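Local coordinates for protein ethylbenzene dehydrogenase beta-subunit (Aromatoleum aromaticum, PDB 2IVF) that carries four iron-sulfur clusters, three 4Fe-4S and one 3Fe-4S, as the ferredoxin-like beta subunit of a multi-subunit dehydrogenase, and probably relays electrons, at residues Trp254-Pro259 with Leu310-Thr315; Val247-Lys252 with Gly325-Asp330. All coordinates share one frame; numbering follows the deposited sequence.

In the fold
Both contacts sit on the same side of the chain's centre, about 9 Å apart between their centres. They use neighbouring elements of the chain: helix 246-253 (contact 2) leads into the turn and short strand of 254-259 (contact 1), and helix 306-321 (contact 1) is followed by helix 327-333 (contact 2). In chain order the segments come 247-252, 254-259, 310-315 and 325-330, so contact 1 falls between the two halves of contact 2. They also touch: the backbone of Leu250 meets that of Val256, and Leu328 packs on Val256. The helix pair is thereby laid against one end of the cluster-bearing subunit, whose weakly bonded strand 258-259 is, within this chain, outermost in a mixed sheet.

Contact 1. Residues Trp254-Pro259 with Leu310-Thr315; sequences WKVALP and LAVLHT. With PO4 (phosphate ion), chain P.
Val312 and Trp254 meet where helix 306-321 passes the turn that follows helix 246-253. From CB of Val312 the side chain splits into two methyls, and CG1 does the touching. With CG1 anti to the backbone N (chi1 171°), this methyl reaches the edge of the Trp254 indole, near the ring plane, 3.9 Å from Trp254 CE3 and 4.1 Å from Trp254 CZ3. The same Val312 CG1 also meets a second methyl, lying 3.8 Å from Val256 CG1, and the two valine side chains cross at about a right angle. One methyl thus bridges an aromatic edge and an aliphatic branch; no hydrogen bond joins the segments. At the other edge of the indole, NE1 donates to Glu327, which helps to fix the ring's rotation. Further along the helix, His314 ND1 is modelled 2.4 Å from O2 of a phosphate ion, so short that the geometry is doubtful; Arg317 and Arg321 also bind this ion, probably from the crystallisation liquor. Leu328 of helix 327-333 packs against Trp254, Val256 and Val312, while Leu258 pairs by its backbone with Tyr272 of strand 270-273, and the contact joins the chain between helix 246-253 and strand 258-259 to helix 306-321.

Contact 2. Residues Val247-Lys252 with Gly325-Asp330; sequences VHKLVK and GSELMD
A helix N-terminus, that of 327-333, packs here against the side of helix 246-253. At the apolar centre Leu250 CD2 meets Leu328 CD1 at 3.4 Å, closer than two methyls usually come, and the leucine side chains approach at a slant. In Leu328, CG anti to the backbone N (chi1 178°) helps carry CD1 to Leu250. On the more open flank the extended side chains of Lys249 and Glu327 cross at about a right angle. Lys249 CD passes 3.8 Å from Glu327 OE2, but Lys249 NZ stays 4.3 Å from that oxygen, beyond a salt bridge. A water fills in between them, accepting from Lys249 NZ at 2.7 Å and donating to Glu327 OE2 at 2.7 Å. The start of the helix is a classic N-cap: Ser326 OG accepts from Met329 N at 3.1 Å, nearly straight at 173°, and weakly from Leu328 N. That hydroxyl is hydrogen-bonded to Glu316 of helix 306-321 as well. Glu327 OE1 also forms a salt bridge with Lys253, so both carboxylate oxygens are engaged. Beyond the cap, Met329 packs on Tyr273 of the alpha subunit.

Contact 1. Residues Trp254-Pro259 with Leu310-Thr315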
loop_
_atom_site.group_PDB
_atom_site.type_symbol
_atom_site.label_atom_id
_atom_site.label_comp_id
_atom_site.label_asym_id
_atom_site.label_seq_id
_atom_site.Cartn_x
_atom_site.Cartn_y
_atom_site.Cartn_z
ATOM N N TRP B 254 29.407 -14.784 8.891
ATOM C CA TRP B 254 28.712 -14.355 10.095
ATOM C C TRP B 254 27.702 -15.380 10.566
ATOM O O TRP B 254 27.336 -15.399 11.747
ATOM C CB TRP B 254 28.009 -13.016 9.844
ATOM C CG TRP B 254 28.972 -11.921 9.851
ATOM C CD1 TRP B 254 29.619 -11.404 8.776
ATOM C CD2 TRP B 254 29.454 -11.200 11.000
ATOM N NE1 TRP B 254 30.479 -10.419 9.180
ATOM C CE2 TRP B 254 30.397 -10.276 10.545
ATOM C CE3 TRP B 254 29.183 -11.263 12.375
ATOM C CZ2 TRP B 254 31.073 -9.384 11.414
ATOM C CZ3 TRP B 254 29.829 -10.370 13.230
ATOM C CH2 TRP B 254 30.780 -9.459 12.755
ATOM N N LYS B 255 27.193 -16.164 9.625
ATOM C CA LYS B 255 26.194 -17.211 9.862
ATOM C C LYS B 255 24.961 -16.659 10.572
ATOM O O LYS B 255 24.490 -17.237 11.537
ATOM C CB LYS B 255 26.785 -18.375 10.657
ATOM C CG LYS B 255 28.146 -18.824 10.149
ATOM C CD LYS B 255 28.676 -20.097 10.802
ATOM C CE LYS B 255 30.054 -20.500 10.204
ATOM N NZ LYS B 255 31.296 -19.615 10.524
ATOM N N VAL B 256 24.439 -15.557 10.068
ATOM C CA VAL B 256 23.250 -14.908 10.678
ATOM C C VAL B 256 22.007 -15.112 9.837
ATOM O O VAL B 256 20.925 -14.703 10.214
ATOM C CB VAL B 256 23.473 -13.379 10.890
ATOM C CG1 VAL B 256 24.487 -13.165 12.019
ATOM C CG2 VAL B 256 23.901 -12.708 9.586
ATOM N N ALA B 257 22.182 -15.747 8.673
ATOM C CA ALA B 257 21.103 -15.982 7.750
ATOM C C ALA B 257 20.861 -17.512 7.782
ATOM O O ALA B 257 21.768 -18.305 7.495
ATOM C CB ALA B 257 21.459 -15.466 6.360
ATOM N N LEU B 258 19.678 -17.902 8.238
ATOM C CA LEU B 258 19.334 -19.278 8.533
ATOM C C LEU B 258 18.268 -19.848 7.613
ATOM O O LEU B 258 17.352 -19.166 7.200
ATOM C CB LEU B 258 18.822 -19.392 9.975
ATOM C CG LEU B 258 19.735 -18.844 11.052
ATOM C CD1 LEU B 258 19.010 -18.823 12.390
ATOM C CD2 LEU B 258 21.095 -19.599 11.125
ATOM N N PRO B 259 18.360 -21.157 7.343
ATOM C CA PRO B 259 17.417 -21.803 6.483
ATOM C C PRO B 259 16.058 -21.962 7.087
ATOM O O PRO B 259 15.907 -22.143 8.309
ATOM C CB PRO B 259 18.030 -23.198 6.262
ATOM C CG PRO B 259 18.810 -23.455 7.442
ATOM C CD PRO B 259 19.378 -22.093 7.836
ATOM N N LEU B 310 20.531 -13.927 17.239
ATOM C CA LEU B 310 19.949 -12.739 17.829
ATOM C C LEU B 310 20.993 -12.041 18.678
ATOM O O LEU B 310 21.094 -10.795 18.692
ATOM C CB LEU B 310 18.677 -13.097 18.633
ATOM C CG LEU B 310 17.501 -13.628 17.797
ATOM C CD1 LEU B 310 16.345 -14.056 18.727
ATOM C CD2 LEU B 310 17.012 -12.615 16.744
ATOM N N ALA B 311 21.805 -12.834 19.379
ATOM C CA ALA B 311 22.825 -12.276 20.236
ATOM C C ALA B 311 23.904 -11.512 19.414
ATOM O O ALA B 311 24.378 -10.459 19.836
ATOM C CB ALA B 311 23.433 -13.356 21.095
ATOM N N VAL B 312 24.259 -12.078 18.260
ATOM C CA VAL B 312 25.234 -11.493 17.325
ATOM C C VAL B 312 24.633 -10.180 16.793
ATOM O O VAL B 312 25.318 -9.164 16.735
ATOM C CB VAL B 312 25.541 -12.469 16.192
ATOM C CG1 VAL B 312 26.403 -11.801 15.046
ATOM C CG2 VAL B 312 26.239 -13.703 16.733
ATOM N N LEU B 313 23.373 -10.203 16.371
ATOM C CA LEU B 313 22.739 -9.003 15.852
ATOM C C LEU B 313 22.771 -7.892 16.891
ATOM O O LEU B 313 23.081 -6.750 16.568
ATOM C CB LEU B 313 21.305 -9.249 15.440
ATOM C CG LEU B 313 21.112 -10.142 14.201
ATOM C CD1 LEU B 313 19.688 -10.545 14.033
ATOM C CD2 LEU B 313 21.611 -9.409 12.942
ATOM N N HIS B 314 22.441 -8.229 18.125
ATOM C CA HIS B 314 22.410 -7.211 19.164
ATOM C C HIS B 314 23.797 -6.738 19.474
ATOM O O HIS B 314 23.994 -5.546 19.659
ATOM C CB HIS B 314 21.635 -7.709 20.368
ATOM C CG HIS B 314 20.159 -7.780 20.118
ATOM N ND1 HIS B 314 19.371 -6.648 19.968
ATOM C CD2 HIS B 314 19.336 -8.835 19.909
ATOM C CE1 HIS B 314 18.124 -7.010 19.723
ATOM N NE2 HIS B 314 18.078 -8.333 19.667
ATOM N N THR B 315 24.789 -7.645 19.485
ATOM C CA THR B 315 26.145 -7.250 19.807
ATOM C C THR B 315 26.666 -6.306 18.721
ATOM O O THR B 315 27.247 -5.240 18.999
ATOM C CB THR B 315 27.055 -8.466 19.939
ATOM O OG1 THR B 315 26.581 -9.210 21.051
ATOM C CG2 THR B 315 28.492 -8.080 20.238
HETATM P P PO4 P . 20.989 -3.719 20.893
HETATM O O1 PO4 P . 22.421 -3.683 20.366
HETATM O O2 PO4 P . 20.105 -4.343 19.805
HETATM O O3 PO4 P . 20.897 -4.541 22.172
HETATM O O4 PO4 P . 20.534 -2.301 21.170
#

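Contact 2. Residues Val247-Lys252 with Gly325-Asp330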
loop_
_atom_site.group_PDB
_atom_site.type_symbol
_atom_site.label_atom_id
_atom_site.label_comp_id
_atom_site.label_asym_id
_atom_site.label_seq_id
_atom_site.Cartn_x
_atom_site.Cartn_y
_atom_site.Cartn_z
ATOM N N VAL B 247 25.733 -12.548 0.322
ATOM C CA VAL B 247 25.123 -13.814 0.714
ATOM C C VAL B 247 26.168 -14.728 1.374
ATOM O O VAL B 247 25.904 -15.339 2.382
ATOM C CB VAL B 247 24.337 -14.507 -0.444
ATOM C CG1 VAL B 247 23.138 -13.655 -0.850
ATOM C CG2 VAL B 247 25.219 -14.796 -1.641
ATOM N N HIS B 248 27.351 -14.824 0.813
ATOM C CA HIS B 248 28.364 -15.640 1.440
ATOM C C HIS B 248 28.702 -15.147 2.836
ATOM O O HIS B 248 28.802 -15.945 3.781
ATOM C CB HIS B 248 29.643 -15.651 0.637
ATOM C CG HIS B 248 30.669 -16.509 1.264
ATOM N ND1 HIS B 248 30.748 -17.856 1.009
ATOM C CD2 HIS B 248 31.627 -16.230 2.175
ATOM C CE1 HIS B 248 31.744 -18.367 1.715
ATOM N NE2 HIS B 248 32.282 -17.402 2.439
ATOM N N LYS B 249 28.817 -13.822 2.984
ATOM C CA LYS B 249 29.203 -13.209 4.271
ATOM C C LYS B 249 28.164 -13.387 5.374
ATOM O O LYS B 249 28.504 -13.597 6.538
ATOM C CB LYS B 249 29.528 -11.735 4.066
ATOM C CG LYS B 249 30.848 -11.545 3.353
ATOM C CD LYS B 249 31.072 -10.084 2.982
ATOM C CE LYS B 249 32.317 -9.907 2.070
ATOM N NZ LYS B 249 32.330 -8.535 1.571
ATOM N N LEU B 250 26.909 -13.355 5.004
ATOM C CA LEU B 250 25.805 -13.530 5.963
ATOM C C LEU B 250 25.490 -14.968 6.302
ATOM O O LEU B 250 25.195 -15.263 7.480
ATOM C CB LEU B 250 24.562 -12.830 5.438
ATOM C CG LEU B 250 24.689 -11.308 5.264
ATOM C CD1 LEU B 250 23.472 -10.758 4.604
ATOM C CD2 LEU B 250 25.007 -10.501 6.580
ATOM N N VAL B 251 25.622 -15.871 5.316
ATOM C CA VAL B 251 25.252 -17.308 5.495
ATOM C C VAL B 251 26.432 -18.078 6.047
ATOM O O VAL B 251 26.293 -18.859 7.008
ATOM C CB VAL B 251 24.770 -17.948 4.154
ATOM C CG1 VAL B 251 24.494 -19.492 4.259
ATOM C CG2 VAL B 251 23.528 -17.261 3.606
ATOM N N LYS B 252 27.607 -17.835 5.459
ATOM C CA LYS B 252 28.773 -18.649 5.747
ATOM C C LYS B 252 29.737 -18.049 6.745
ATOM O O LYS B 252 30.329 -18.782 7.517
ATOM C CB LYS B 252 29.545 -18.977 4.465
ATOM C CG LYS B 252 28.772 -19.733 3.405
ATOM C CD LYS B 252 28.188 -21.038 3.894
ATOM C CE LYS B 252 29.240 -22.039 4.189
ATOM N NZ LYS B 252 28.565 -23.365 4.374
ATOM N N GLY B 325 32.148 0.366 14.824
ATOM C CA GLY B 325 31.867 -0.228 13.505
ATOM C C GLY B 325 31.413 -1.692 13.579
ATOM O O GLY B 325 31.502 -2.349 14.622
ATOM N N SER B 326 30.917 -2.199 12.463
ATOM C CA SER B 326 30.556 -3.588 12.346
ATOM C C SER B 326 30.397 -3.946 10.896
ATOM O O SER B 326 29.551 -3.390 10.212
ATOM C CB SER B 326 29.247 -3.873 13.102
ATOM O OG SER B 326 28.749 -5.143 12.764
ATOM N N GLU B 327 31.191 -4.878 10.405
ATOM C CA GLU B 327 30.956 -5.392 9.052
ATOM C C GLU B 327 29.562 -5.907 8.886
ATOM O O GLU B 327 28.944 -5.749 7.816
ATOM C CB GLU B 327 31.942 -6.493 8.697
ATOM C CG GLU B 327 31.667 -7.096 7.329
ATOM C CD GLU B 327 32.517 -8.317 7.013
ATOM O OE1 GLU B 327 32.742 -9.145 7.903
ATOM O OE2 GLU B 327 32.950 -8.432 5.840
ATOM N N LEU B 328 29.022 -6.509 9.948
ATOM C CA LEU B 328 27.738 -7.147 9.848
ATOM C C LEU B 328 26.692 -6.105 9.633
ATOM O O LEU B 328 25.857 -6.237 8.749
ATOM C CB LEU B 328 27.376 -7.971 11.095
ATOM C CG LEU B 328 25.979 -8.606 11.016
ATOM C CD1 LEU B 328 25.819 -9.574 9.793
ATOM C CD2 LEU B 328 25.652 -9.326 12.293
ATOM N N MET B 329 26.717 -5.058 10.442
ATOM C CA MET B 329 25.770 -3.990 10.251
ATOM C C MET B 329 25.955 -3.293 8.913
ATOM O O MET B 329 24.991 -2.889 8.329
ATOM C CB MET B 329 25.778 -3.035 11.416
ATOM C CG MET B 329 25.376 -3.762 12.709
ATOM S SD MET B 329 23.601 -4.127 12.740
ATOM C CE MET B 329 23.557 -5.873 13.190
ATOM N N ASP B 330 27.183 -3.180 8.444
ATOM C CA ASP B 330 27.437 -2.571 7.143
ATOM C C ASP B 330 26.754 -3.386 6.048
ATOM O O ASP B 330 26.125 -2.838 5.131
ATOM C CB ASP B 330 28.937 -2.545 6.871
ATOM C CG ASP B 330 29.696 -1.481 7.663
ATOM O OD1 ASP B 330 29.114 -0.536 8.205
ATOM O OD2 ASP B 330 30.942 -1.563 7.686
HETATM O O HOH W 1 32.396 -6.923 3.721
#